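Local atomic coordinates of fibronectin type III domain-containing protein (Simiduia agarivorans, PDB entry 6P2K), a protein that probably hydrolyses the backbone of xyloglucan, as a zinc-binding glycoside hydrolase of family 74 whose deposited part is built of beta-propeller blades. Residues T4-L9 / L757-P762; G129-T134 / N682-R687; S278-L283 / W345-W350; A667-V672 / F688-K693; S746-D751 / R769-M774. One frame throughout, in Å; residues are numbered along the deposited sequence.

Interaction 1 (T4-L9 / L757-P762); sequences TVWQPL and LYSTTP
CG of W6 lies anti to its carbonyl carbon (chi1 -77°) while CG of L757 lies anti to its backbone N (chi1 169°), and these settings bring indole and isobutyl group together. The contact belongs to the last blade of a beta-propeller, a four-stranded antiparallel sheet one of whose two edge strands, 7-8, comes from the N terminus. Strand 765-770 runs between 7-8 and 754-761, so the two segments share no backbone hydrogen bond and meet by side chains reaching across the strand that separates them. On one side of the sheet, W6 CH2 rests 3.7 Å from L757 CD2, the two side chains crossing obliquely. A broad indole suits this place because its far edge, CH2, extends to the leucine methyl and the serine hydroxyl, while NE1 is satisfied by the carbonyl oxygen of I734. The small S759 fits beside the ring edge near its plane, with OG 4.0 Å from W6 CH2; that hydroxyl bonds to S746. On the other side of the sheet, L9 and Y758 cross at about a right angle. Buried Y758 gains an apolar neighbour for its ring yet keeps a polar end, since OH bonds to R768 NH1, and L9 CD1 stands 3.8 Å from Y758 CE2.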
# COMPACT_ATOMS: atom_id res chain seq x y z
N THR B 4 -42.37 13.63 21.85
CA THR B 4 -42.44 12.84 20.63
C THR B 4 -42.21 11.37 20.94
O THR B 4 -41.47 11.01 21.86
CB THR B 4 -41.39 13.31 19.61
OG1 THR B 4 -40.11 12.77 19.95
CG2 THR B 4 -41.31 14.83 19.59
N VAL B 5 -42.86 10.51 20.15
CA VAL B 5 -42.72 9.06 20.26
C VAL B 5 -42.00 8.49 19.04
O VAL B 5 -40.94 7.88 19.17
CB VAL B 5 -44.08 8.38 20.48
CG1 VAL B 5 -43.88 6.96 20.98
CG2 VAL B 5 -44.93 9.18 21.45
N TRP B 6 -42.56 8.68 17.85
CA TRP B 6 -41.92 8.23 16.63
C TRP B 6 -40.81 9.20 16.25
O TRP B 6 -40.99 10.42 16.27
CB TRP B 6 -42.94 8.12 15.50
CG TRP B 6 -43.79 6.89 15.61
CD1 TRP B 6 -45.00 6.77 16.22
CD2 TRP B 6 -43.48 5.59 15.08
NE1 TRP B 6 -45.46 5.48 16.11
CE2 TRP B 6 -44.55 4.74 15.42
CE3 TRP B 6 -42.40 5.07 14.37
CZ2 TRP B 6 -44.57 3.39 15.06
CZ3 TRP B 6 -42.42 3.73 14.01
CH2 TRP B 6 -43.50 2.91 14.36
N GLN B 7 -39.65 8.65 15.90
CA GLN B 7 -38.44 9.43 15.68
C GLN B 7 -38.03 9.34 14.22
O GLN B 7 -37.72 8.23 13.74
CB GLN B 7 -37.32 8.91 16.59
CG GLN B 7 -36.02 9.69 16.51
CD GLN B 7 -35.07 9.34 17.65
OE1 GLN B 7 -35.17 8.27 18.25
NE2 GLN B 7 -34.16 10.26 17.95
N PRO B 8 -38.01 10.44 13.48
CA PRO B 8 -37.62 10.39 12.07
C PRO B 8 -36.11 10.28 11.90
O PRO B 8 -35.33 10.85 12.67
CB PRO B 8 -38.14 11.71 11.51
CG PRO B 8 -38.08 12.65 12.67
CD PRO B 8 -38.37 11.81 13.90
N LEU B 9 -35.71 9.54 10.87
CA LEU B 9 -34.29 9.33 10.53
C LEU B 9 -34.15 9.53 9.03
O LEU B 9 -34.19 8.56 8.26
CB LEU B 9 -33.83 7.93 10.98
CG LEU B 9 -34.04 7.56 12.45
CD1 LEU B 9 -33.83 6.06 12.66
CD2 LEU B 9 -33.12 8.36 13.36
N LEU B 757 -38.43 -0.41 16.97
CA LEU B 757 -39.11 -0.77 15.74
C LEU B 757 -38.71 0.24 14.67
O LEU B 757 -38.99 1.43 14.81
CB LEU B 757 -40.63 -0.78 15.94
CG LEU B 757 -41.52 -0.89 14.69
CD1 LEU B 757 -41.29 -2.22 13.98
CD2 LEU B 757 -42.98 -0.73 15.07
N TYR B 758 -38.03 -0.24 13.64
CA TYR B 758 -37.67 0.58 12.48
C TYR B 758 -38.67 0.28 11.37
O TYR B 758 -38.79 -0.87 10.94
CB TYR B 758 -36.25 0.28 12.00
CG TYR B 758 -35.13 0.87 12.84
CD1 TYR B 758 -34.95 0.48 14.17
CD2 TYR B 758 -34.24 1.78 12.30
CE1 TYR B 758 -33.91 1.01 14.93
CE2 TYR B 758 -33.21 2.32 13.05
CZ TYR B 758 -33.05 1.92 14.36
OH TYR B 758 -32.02 2.44 15.12
N SER B 759 -39.37 1.31 10.91
CA SER B 759 -40.36 1.15 9.84
C SER B 759 -40.11 2.15 8.73
O SER B 759 -39.90 3.34 8.99
CB SER B 759 -41.79 1.29 10.39
OG SER B 759 -41.97 0.54 11.57
N THR B 760 -40.13 1.66 7.49
CA THR B 760 -40.07 2.51 6.31
C THR B 760 -41.47 2.70 5.75
O THR B 760 -42.34 1.85 5.91
CB THR B 760 -39.15 1.90 5.25
OG1 THR B 760 -39.70 0.65 4.82
CG2 THR B 760 -37.78 1.67 5.83
N THR B 761 -41.68 3.85 5.11
CA THR B 761 -43.00 4.24 4.65
C THR B 761 -42.97 4.55 3.16
O THR B 761 -41.94 4.98 2.63
CB THR B 761 -43.49 5.48 5.41
OG1 THR B 761 -42.62 6.58 5.13
CG2 THR B 761 -43.49 5.22 6.91
N PRO B 762 -44.10 4.33 2.46
CA PRO B 762 -44.18 4.64 1.03
C PRO B 762 -44.45 6.12 0.75
O PRO B 762 -45.41 6.48 0.06
CB PRO B 762 -45.35 3.76 0.57
CG PRO B 762 -46.25 3.75 1.75
CD PRO B 762 -45.34 3.72 2.96

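Interaction 2 (G129-T134 / N682-R687); sequences GKFGET and NSVGNR
A type I beta turn, G129 to G132, in the loop between strands 114-119 and 139-144 of the N-terminal propeller meets V684 of the short helix 681-684 of the C-terminal one and R687 just after it. The turn is closed by G132 N donating to G129 O (3.1 Å), and it presents F131 to both. The phenyl ring stands almost upright on the guanidinium, the planes 87° apart: CD1 of F131 lies 3.9 Å above one face of the R687 group, offset toward its rim, and R687 NE sits at the edge of the ring, in its plane. R687 also reaches the backbone, NH1 giving a weak bond to F131 O (3.3 Å, 132° at the hydrogen). Its chain is extended from CG to NE, which carries the charge across to the turn. V684 adds an apolar patch, CG1 4.0 Å from F131 CE1. An alanine in place of R687 would probably leave F131 O with the weak bond from N99 alone and the phenyl edge without its flat support. A phenyl ring suits a place between V684 and the rings of Y79 and Y712, with the guanidinium packed against its edge. The arrangement is that of an interface between two propellers, as in the tandem architecture of family 74.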
# COMPACT_ATOMS: atom_id res chain seq x y z
N GLY B 129 -58.10 11.24 -10.97
CA GLY B 129 -59.18 10.28 -10.90
C GLY B 129 -59.25 9.43 -9.65
O GLY B 129 -60.11 8.55 -9.58
N LYS B 130 -58.40 9.67 -8.66
CA LYS B 130 -58.33 8.78 -7.50
C LYS B 130 -59.64 8.76 -6.72
O LYS B 130 -60.03 7.72 -6.19
CB LYS B 130 -57.17 9.18 -6.59
CG LYS B 130 -55.78 8.95 -7.19
CD LYS B 130 -55.43 7.48 -7.30
CE LYS B 130 -53.98 7.29 -7.73
NZ LYS B 130 -53.66 5.88 -8.07
N PHE B 131 -60.33 9.90 -6.65
CA PHE B 131 -61.62 9.98 -5.97
C PHE B 131 -62.79 10.13 -6.94
O PHE B 131 -63.85 10.64 -6.56
CB PHE B 131 -61.63 11.13 -4.96
CG PHE B 131 -60.62 10.98 -3.85
CD1 PHE B 131 -60.90 10.20 -2.75
CD2 PHE B 131 -59.42 11.66 -3.91
CE1 PHE B 131 -59.98 10.07 -1.72
CE2 PHE B 131 -58.49 11.54 -2.88
CZ PHE B 131 -58.77 10.75 -1.79
N GLY B 132 -62.61 9.72 -8.20
CA GLY B 132 -63.68 9.69 -9.16
C GLY B 132 -63.80 10.90 -10.07
O GLY B 132 -64.64 10.90 -10.96
N GLU B 133 -62.98 11.93 -9.86
CA GLU B 133 -63.03 13.09 -10.73
C GLU B 133 -62.44 12.76 -12.09
O GLU B 133 -61.73 11.77 -12.27
CB GLU B 133 -62.29 14.27 -10.10
CG GLU B 133 -63.09 15.06 -9.07
CD GLU B 133 -62.42 16.37 -8.69
OE1 GLU B 133 -61.58 16.36 -7.76
OE2 GLU B 133 -62.74 17.41 -9.30
N THR B 134 -62.75 13.61 -13.07
CA THR B 134 -62.18 13.50 -14.41
C THR B 134 -61.56 14.83 -14.80
O THR B 134 -62.03 15.90 -14.40
CB THR B 134 -63.24 13.10 -15.46
OG1 THR B 134 -64.15 14.18 -15.67
CG2 THR B 134 -64.00 11.86 -15.01
N ASN B 682 -65.18 10.45 8.27
CA ASN B 682 -66.53 10.83 7.88
C ASN B 682 -66.62 11.27 6.43
O ASN B 682 -67.72 11.25 5.86
CB ASN B 682 -67.06 11.93 8.80
CG ASN B 682 -67.48 11.39 10.16
OD1 ASN B 682 -68.13 10.35 10.25
ND2 ASN B 682 -67.11 12.10 11.22
N SER B 683 -65.50 11.65 5.81
CA SER B 683 -65.51 12.09 4.42
C SER B 683 -65.25 10.95 3.45
O SER B 683 -65.99 10.77 2.48
CB SER B 683 -64.47 13.20 4.21
OG SER B 683 -64.76 14.34 5.01
N VAL B 684 -64.20 10.16 3.70
CA VAL B 684 -63.76 9.17 2.72
C VAL B 684 -63.65 7.78 3.35
O VAL B 684 -63.16 6.84 2.71
CB VAL B 684 -62.42 9.59 2.10
CG1 VAL B 684 -62.60 10.82 1.24
CG2 VAL B 684 -61.39 9.84 3.19
N GLY B 685 -64.10 7.64 4.60
CA GLY B 685 -64.03 6.35 5.26
C GLY B 685 -64.80 5.27 4.53
O GLY B 685 -64.47 4.08 4.63
N ASN B 686 -65.84 5.65 3.79
CA ASN B 686 -66.62 4.69 3.01
C ASN B 686 -65.82 4.10 1.86
O ASN B 686 -66.22 3.07 1.31
CB ASN B 686 -67.87 5.37 2.48
CG ASN B 686 -67.58 6.71 1.86
OD1 ASN B 686 -67.52 7.72 2.56
ND2 ASN B 686 -67.40 6.74 0.55
N ARG B 687 -64.70 4.72 1.48
CA ARG B 687 -63.83 4.17 0.44
C ARG B 687 -62.67 3.36 1.00
O ARG B 687 -62.03 2.62 0.24
CB ARG B 687 -63.26 5.28 -0.44
CG ARG B 687 -64.14 6.50 -0.62
CD ARG B 687 -63.65 7.29 -1.82
NE ARG B 687 -64.43 8.50 -2.05
CZ ARG B 687 -64.76 8.96 -3.25
NH1 ARG B 687 -64.38 8.29 -4.34
NH2 ARG B 687 -65.47 10.07 -3.37

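Interaction 3 (S278-L283 / W345-W350); sequences SHKVLL and WARGVW
Strand 278-283 and strand 348-350 face each other from two neighbouring sheets, the nearest CA atoms, those of L282 and V349, lying 9.0 Å apart, so side chains alone bridge the gap. The layout is that of adjacent blades in a beta-propeller, whose sheets pack face against face. In the apolar part, L282 and V349 reach toward each other tip to tip, with CD2 of the leucine 3.8 Å from CG1 of the valine. Branched aliphatic residues suit this buried spot because they fill the space between sheets without any polar atom needing a partner. At the more exposed end, R347 stretches out with CG anti to its backbone N (chi1 -170°) and meets K280 at about a right angle. Its NH2 rests 4.1 Å from K280 CB, which lies at the edge of the guanidinium, near its plane. The lysine bends at chi2 (-83°), and its NZ stays 6.2 Å from R347 NH2. Two acids, D271 on NE and E294 on NH2, hold the arginine and would balance its charge; K280 NZ bonds to T296. Strand 278-285 runs between 265-270 and 292-300, strand 348-351 between 336-338 and 358-363, and Y338 of strand 336-338 touches K280, L282 and R347.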
# COMPACT_ATOMS: atom_id res chain seq x y z
N SER B 278 -41.27 48.70 -16.36
CA SER B 278 -40.25 47.67 -16.50
C SER B 278 -40.62 46.50 -15.59
O SER B 278 -40.73 46.68 -14.37
CB SER B 278 -38.86 48.21 -16.15
OG SER B 278 -37.87 47.23 -16.40
N HIS B 279 -40.80 45.32 -16.17
CA HIS B 279 -41.28 44.15 -15.45
C HIS B 279 -40.20 43.09 -15.37
O HIS B 279 -39.53 42.79 -16.36
CB HIS B 279 -42.52 43.56 -16.14
CG HIS B 279 -43.56 44.58 -16.49
ND1 HIS B 279 -44.50 44.37 -17.46
CD2 HIS B 279 -43.80 45.82 -15.99
CE1 HIS B 279 -45.28 45.43 -17.56
NE2 HIS B 279 -44.88 46.32 -16.67
N LYS B 280 -40.03 42.53 -14.18
CA LYS B 280 -39.24 41.32 -13.99
C LYS B 280 -40.20 40.14 -13.95
O LYS B 280 -41.17 40.14 -13.17
CB LYS B 280 -38.42 41.39 -12.70
CG LYS B 280 -37.44 42.55 -12.65
CD LYS B 280 -36.14 42.22 -13.38
CE LYS B 280 -35.21 43.43 -13.41
NZ LYS B 280 -33.88 43.09 -13.98
N VAL B 281 -39.95 39.14 -14.79
CA VAL B 281 -40.82 37.98 -14.92
C VAL B 281 -40.02 36.73 -14.58
O VAL B 281 -38.91 36.53 -15.10
CB VAL B 281 -41.42 37.87 -16.34
CG1 VAL B 281 -42.44 36.74 -16.39
CG2 VAL B 281 -42.05 39.19 -16.75
N LEU B 282 -40.58 35.89 -13.71
CA LEU B 282 -39.94 34.66 -13.25
C LEU B 282 -40.55 33.48 -13.98
O LEU B 282 -41.77 33.37 -14.09
CB LEU B 282 -40.14 34.52 -11.74
CG LEU B 282 -39.29 33.52 -10.96
CD1 LEU B 282 -37.82 33.83 -11.14
CD2 LEU B 282 -39.68 33.58 -9.50
N LEU B 283 -39.69 32.58 -14.48
CA LEU B 283 -40.18 31.51 -15.36
C LEU B 283 -39.37 30.24 -15.14
O LEU B 283 -38.18 30.19 -15.44
CB LEU B 283 -40.11 31.94 -16.82
CG LEU B 283 -40.70 30.94 -17.82
CD1 LEU B 283 -42.21 30.79 -17.61
CD2 LEU B 283 -40.39 31.37 -19.25
N TRP B 345 -40.62 41.47 4.43
CA TRP B 345 -39.85 40.57 3.59
C TRP B 345 -38.79 41.34 2.82
O TRP B 345 -39.02 42.46 2.36
CB TRP B 345 -40.76 39.84 2.60
CG TRP B 345 -41.47 38.64 3.16
CD1 TRP B 345 -42.75 38.60 3.64
CD2 TRP B 345 -40.96 37.30 3.25
NE1 TRP B 345 -43.06 37.32 4.05
CE2 TRP B 345 -41.98 36.51 3.82
CE3 TRP B 345 -39.74 36.70 2.93
CZ2 TRP B 345 -41.82 35.14 4.06
CZ3 TRP B 345 -39.58 35.34 3.17
CH2 TRP B 345 -40.61 34.58 3.73
N ALA B 346 -37.61 40.73 2.67
CA ALA B 346 -36.66 41.21 1.69
C ALA B 346 -36.98 40.60 0.33
O ALA B 346 -37.81 39.69 0.21
CB ALA B 346 -35.23 40.88 2.11
N ARG B 347 -36.34 41.11 -0.72
CA ARG B 347 -36.56 40.56 -2.05
C ARG B 347 -35.82 39.24 -2.20
O ARG B 347 -34.61 39.16 -1.96
CB ARG B 347 -36.10 41.54 -3.13
CG ARG B 347 -36.55 41.11 -4.53
CD ARG B 347 -36.10 42.08 -5.61
NE ARG B 347 -36.70 41.74 -6.90
CZ ARG B 347 -36.11 41.02 -7.84
NH1 ARG B 347 -34.88 40.56 -7.65
NH2 ARG B 347 -36.73 40.76 -8.98
N GLY B 348 -36.55 38.20 -2.60
CA GLY B 348 -35.96 36.89 -2.79
C GLY B 348 -36.84 36.03 -3.67
O GLY B 348 -37.90 36.45 -4.13
N VAL B 349 -36.38 34.80 -3.89
CA VAL B 349 -37.08 33.83 -4.73
C VAL B 349 -37.10 32.49 -4.01
O VAL B 349 -36.07 32.03 -3.51
CB VAL B 349 -36.42 33.68 -6.11
CG1 VAL B 349 -37.05 32.54 -6.89
CG2 VAL B 349 -36.52 34.98 -6.91
N TRP B 350 -38.28 31.88 -3.95
CA TRP B 350 -38.45 30.51 -3.46
C TRP B 350 -38.64 29.58 -4.65
O TRP B 350 -39.49 29.85 -5.50
CB TRP B 350 -39.65 30.42 -2.51
CG TRP B 350 -39.31 30.64 -1.07
CD1 TRP B 350 -39.56 31.77 -0.33
CD2 TRP B 350 -38.66 29.72 -0.19
NE1 TRP B 350 -39.11 31.60 0.95
CE2 TRP B 350 -38.55 30.35 1.07
CE3 TRP B 350 -38.16 28.42 -0.34
CZ2 TRP B 350 -37.97 29.73 2.17
CZ3 TRP B 350 -37.57 27.81 0.75
CH2 TRP B 350 -37.48 28.46 1.99

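Interaction 4 (A667-V672 / F688-K693); sequences ADAMAV and FKFTGK
Apolar contact comes first: M670 CG lies 3.7 Å from F690 CZ, the two side chains crossing at about a right angle, and A669 CB stands 4.4 Å from F690 CE2. Both approach the phenyl ring obliquely. Alanine suits the side of the helix turned to the ring, since its methyl faces the aromatic without crowding it. A Met-aromatic contact follows, with M670 SD 5.0 Å from the centroid of the F690 ring and 63° off its normal. In M670, CG anti to the carbonyl carbon (chi1 -68°) and an extended chi2 put SD 3.9 Å from F690 CZ. Helix 666-672 follows strand 661-664, the last strand of one propeller blade, and the loop carrying F690 leads into strand 697-699, the first of the next; the contact therefore draws together both ends of the connection between two blades. Aromatic neighbours complete the setting: F688 CE2 lies 3.5 Å above the plane of F690, over its centre, and Y707 meets F690 edge-to-face. In the backbone, F690 is the centre of an inverse gamma turn, closed by a weak bond from T691 N to K689 O. On the helix side, V672 N bonds to D668 O, and A669 and V672 also rest on F719 of strand 714-723.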
# COMPACT_ATOMS: atom_id res chain seq x y z
N ALA B 667 -61.88 -5.75 12.14
CA ALA B 667 -62.74 -5.52 13.30
C ALA B 667 -61.91 -5.31 14.56
O ALA B 667 -62.23 -4.43 15.38
CB ALA B 667 -63.71 -6.69 13.47
N ASP B 668 -60.86 -6.11 14.74
CA ASP B 668 -59.98 -5.92 15.89
C ASP B 668 -59.31 -4.55 15.85
O ASP B 668 -59.15 -3.90 16.88
CB ASP B 668 -58.92 -7.02 15.94
CG ASP B 668 -59.51 -8.41 15.97
OD1 ASP B 668 -60.57 -8.59 16.60
OD2 ASP B 668 -58.90 -9.32 15.36
N ALA B 669 -58.90 -4.11 14.66
CA ALA B 669 -58.25 -2.81 14.53
C ALA B 669 -59.20 -1.67 14.88
O ALA B 669 -58.81 -0.72 15.56
CB ALA B 669 -57.70 -2.64 13.11
N MET B 670 -60.45 -1.76 14.43
CA MET B 670 -61.41 -0.70 14.72
C MET B 670 -61.80 -0.67 16.19
O MET B 670 -62.18 0.39 16.71
CB MET B 670 -62.65 -0.85 13.84
CG MET B 670 -62.37 -0.59 12.37
SD MET B 670 -63.86 -0.64 11.36
CE MET B 670 -64.88 0.57 12.20
N ALA B 671 -61.73 -1.82 16.88
CA ALA B 671 -62.00 -1.84 18.31
C ALA B 671 -60.83 -1.25 19.11
O ALA B 671 -61.05 -0.51 20.07
CB ALA B 671 -62.29 -3.27 18.77
N VAL B 672 -59.60 -1.56 18.71
CA VAL B 672 -58.43 -1.06 19.44
C VAL B 672 -58.18 0.41 19.11
O VAL B 672 -57.72 1.17 19.97
CB VAL B 672 -57.21 -1.93 19.12
CG1 VAL B 672 -55.94 -1.34 19.72
CG2 VAL B 672 -57.43 -3.35 19.63
N PHE B 688 -62.37 3.49 2.29
CA PHE B 688 -61.16 2.89 2.84
C PHE B 688 -61.23 1.37 2.80
O PHE B 688 -62.21 0.77 3.24
CB PHE B 688 -60.95 3.36 4.28
CG PHE B 688 -59.72 2.76 4.92
CD1 PHE B 688 -58.46 3.25 4.62
CD2 PHE B 688 -59.82 1.72 5.82
CE1 PHE B 688 -57.33 2.71 5.20
CE2 PHE B 688 -58.70 1.17 6.41
CZ PHE B 688 -57.45 1.67 6.10
N LYS B 689 -60.19 0.76 2.26
CA LYS B 689 -60.02 -0.69 2.26
C LYS B 689 -58.92 -1.06 3.24
O LYS B 689 -57.88 -0.40 3.29
CB LYS B 689 -59.69 -1.20 0.85
CG LYS B 689 -60.67 -0.72 -0.21
CD LYS B 689 -60.33 -1.28 -1.59
CE LYS B 689 -59.01 -0.73 -2.10
NZ LYS B 689 -59.10 0.71 -2.44
N PHE B 690 -59.16 -2.11 4.02
CA PHE B 690 -58.21 -2.54 5.04
C PHE B 690 -57.14 -3.41 4.38
O PHE B 690 -57.14 -4.64 4.46
CB PHE B 690 -58.92 -3.28 6.17
CG PHE B 690 -59.53 -2.37 7.19
CD1 PHE B 690 -60.79 -1.85 7.00
CD2 PHE B 690 -58.83 -2.02 8.34
CE1 PHE B 690 -61.36 -1.00 7.94
CE2 PHE B 690 -59.39 -1.18 9.28
CZ PHE B 690 -60.66 -0.67 9.08
N THR B 691 -56.22 -2.74 3.69
CA THR B 691 -55.07 -3.40 3.09
C THR B 691 -53.79 -2.85 3.71
O THR B 691 -53.82 -2.26 4.80
CB THR B 691 -55.04 -3.20 1.57
OG1 THR B 691 -55.07 -1.80 1.27
CG2 THR B 691 -56.23 -3.87 0.93
N GLY B 692 -52.66 -3.02 3.02
CA GLY B 692 -51.40 -2.47 3.49
C GLY B 692 -50.39 -2.47 2.37
O GLY B 692 -50.59 -3.06 1.31
N LYS B 693 -49.29 -1.75 2.61
CA LYS B 693 -48.15 -1.72 1.71
C LYS B 693 -47.04 -2.63 2.20
O LYS B 693 -45.94 -2.62 1.62
CB LYS B 693 -47.63 -0.29 1.55
CG LYS B 693 -48.26 0.46 0.40
CD LYS B 693 -47.79 -0.09 -0.94
CE LYS B 693 -47.42 1.03 -1.90
NZ LYS B 693 -46.68 0.51 -3.09

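Interaction 5 (S746-D751 / R769-M774); sequences SRFIKD and RSISGM
The F748 ring has I771 at its edge, CG1 of the isoleucine lying near the ring plane and 4.1 Å from F748 CE1, while M774 comes in obliquely. The methionine methyl does the nearest touching: M774 CE lies 3.7 Å from F748 CG. Its sulfur stands 4.5 Å from the ring centroid and 42° off the ring normal, a Met-aromatic contact. M774 gets there with an extended chain, CG anti to the backbone N (chi1 -171°), and a long unbranched thioether suits the task of reaching back from the C-terminal tail. G773, with a positive phi (64°) that a glycine adopts readily, helps turn the chain back, so that M774 joins I771 against the phenylalanine. I771 crosses the F748 side chain at about a right angle. An alanine at F748 would probably open a gap between the strand and the C-terminal tail, leaving the sulfur and methyl of M774 without their aromatic partner. The contact belongs to the last propeller blade, where strand 754-761 lies between 745-751 and 765-770, bonding through its backbone to both. Beyond this sheet, A697 and A699 of strand 697-699 and K702 and V704 of strand 702-709, in the preceding blade, lie against F748, and M774 touches A699 and K702 as well.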
# COMPACT_ATOMS: atom_id res chain seq x y z
N SER B 746 -40.91 -3.26 8.20
CA SER B 746 -40.63 -3.05 9.62
C SER B 746 -39.64 -4.11 10.10
O SER B 746 -39.70 -5.26 9.67
CB SER B 746 -41.91 -3.10 10.47
OG SER B 746 -42.86 -2.13 10.05
N ARG B 747 -38.73 -3.69 10.97
CA ARG B 747 -37.77 -4.59 11.59
C ARG B 747 -37.64 -4.23 13.06
O ARG B 747 -37.59 -3.05 13.41
CB ARG B 747 -36.38 -4.52 10.93
CG ARG B 747 -36.31 -5.05 9.51
CD ARG B 747 -34.87 -5.19 9.07
NE ARG B 747 -34.73 -5.25 7.61
CZ ARG B 747 -34.74 -6.37 6.91
NH1 ARG B 747 -34.89 -7.54 7.52
NH2 ARG B 747 -34.61 -6.33 5.58
N PHE B 748 -37.60 -5.24 13.92
CA PHE B 748 -37.29 -5.04 15.33
C PHE B 748 -35.77 -5.09 15.49
O PHE B 748 -35.14 -6.11 15.17
CB PHE B 748 -37.97 -6.08 16.20
CG PHE B 748 -39.45 -5.89 16.33
CD1 PHE B 748 -39.96 -4.96 17.22
CD2 PHE B 748 -40.33 -6.63 15.57
CE1 PHE B 748 -41.33 -4.77 17.34
CE2 PHE B 748 -41.70 -6.45 15.68
CZ PHE B 748 -42.19 -5.52 16.57
N ILE B 749 -35.19 -4.00 15.98
CA ILE B 749 -33.75 -3.83 16.00
C ILE B 749 -33.33 -3.31 17.36
O ILE B 749 -33.93 -2.36 17.88
CB ILE B 749 -33.28 -2.87 14.88
CG1 ILE B 749 -33.60 -3.47 13.51
CG2 ILE B 749 -31.79 -2.58 15.01
CD1 ILE B 749 -33.15 -2.63 12.36
N LYS B 750 -32.32 -3.95 17.96
CA LYS B 750 -31.76 -3.51 19.23
C LYS B 750 -30.64 -2.52 18.97
O LYS B 750 -29.72 -2.80 18.21
CB LYS B 750 -31.24 -4.71 20.03
CG LYS B 750 -30.71 -4.34 21.40
CD LYS B 750 -30.61 -5.57 22.30
CE LYS B 750 -31.74 -5.60 23.32
NZ LYS B 750 -31.22 -5.52 24.72
N ASP B 751 -30.73 -1.35 19.61
CA ASP B 751 -29.76 -0.28 19.41
C ASP B 751 -29.41 0.29 20.78
O ASP B 751 -30.26 0.89 21.44
CB ASP B 751 -30.32 0.81 18.49
CG ASP B 751 -29.32 1.92 18.22
OD1 ASP B 751 -28.29 1.65 17.56
OD2 ASP B 751 -29.56 3.06 18.67
N ARG B 769 -39.30 3.70 16.57
CA ARG B 769 -40.06 3.82 17.81
C ARG B 769 -39.48 2.87 18.84
O ARG B 769 -39.12 1.73 18.52
CB ARG B 769 -41.55 3.51 17.59
CG ARG B 769 -42.43 3.75 18.80
CD ARG B 769 -43.82 3.16 18.61
NE ARG B 769 -44.75 3.62 19.65
CZ ARG B 769 -44.86 3.06 20.85
NH1 ARG B 769 -44.09 2.02 21.17
NH2 ARG B 769 -45.73 3.53 21.72
N SER B 770 -39.37 3.35 20.08
CA SER B 770 -38.96 2.50 21.19
C SER B 770 -40.08 1.52 21.53
O SER B 770 -41.26 1.88 21.51
CB SER B 770 -38.61 3.34 22.41
OG SER B 770 -37.67 2.67 23.23
N ILE B 771 -39.71 0.28 21.82
CA ILE B 771 -40.66 -0.79 22.11
C ILE B 771 -40.38 -1.31 23.51
O ILE B 771 -39.27 -1.79 23.79
CB ILE B 771 -40.57 -1.93 21.08
CG1 ILE B 771 -40.88 -1.40 19.67
CG2 ILE B 771 -41.51 -3.06 21.46
CD1 ILE B 771 -42.31 -0.95 19.48
N SER B 772 -41.37 -1.23 24.39
CA SER B 772 -41.20 -1.62 25.78
C SER B 772 -41.75 -3.02 26.02
O SER B 772 -42.62 -3.51 25.30
CB SER B 772 -41.89 -0.62 26.72
OG SER B 772 -43.25 -0.44 26.37
N GLY B 773 -41.21 -3.66 27.06
CA GLY B 773 -41.65 -4.99 27.43
C GLY B 773 -41.38 -6.06 26.40
O GLY B 773 -42.10 -7.06 26.35
N MET B 774 -40.35 -5.88 25.58
CA MET B 774 -39.96 -6.89 24.60
C MET B 774 -38.96 -7.87 25.21
O MET B 774 -38.05 -7.46 25.95
CB MET B 774 -39.36 -6.22 23.36
CG MET B 774 -39.11 -7.17 22.21
SD MET B 774 -39.11 -6.33 20.62
CE MET B 774 -38.91 -7.72 19.51

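Overall arrangement
From the N terminus, segment 4-9 opens interaction 1, which closes only at 757-762, so that the first strand joins the last blade and nearly the whole chain lies in between. Segment 129-134 opens interaction 2. Interaction 3 then opens and closes within that span, linking two blades of the N-terminal propeller. Next comes 667-672, before 682-687 closes interaction 2 between the propellers and the adjoining 688-693 closes interaction 4, joining the two ends of an inter-blade connection; these two contacts cross. Interactions 2, 3 and 4 all fall within the span of interaction 1. Segment 746-751 opens interaction 5 before 757-762 closes interaction 1, and 769-774 closes it, so the two cross within one sheet.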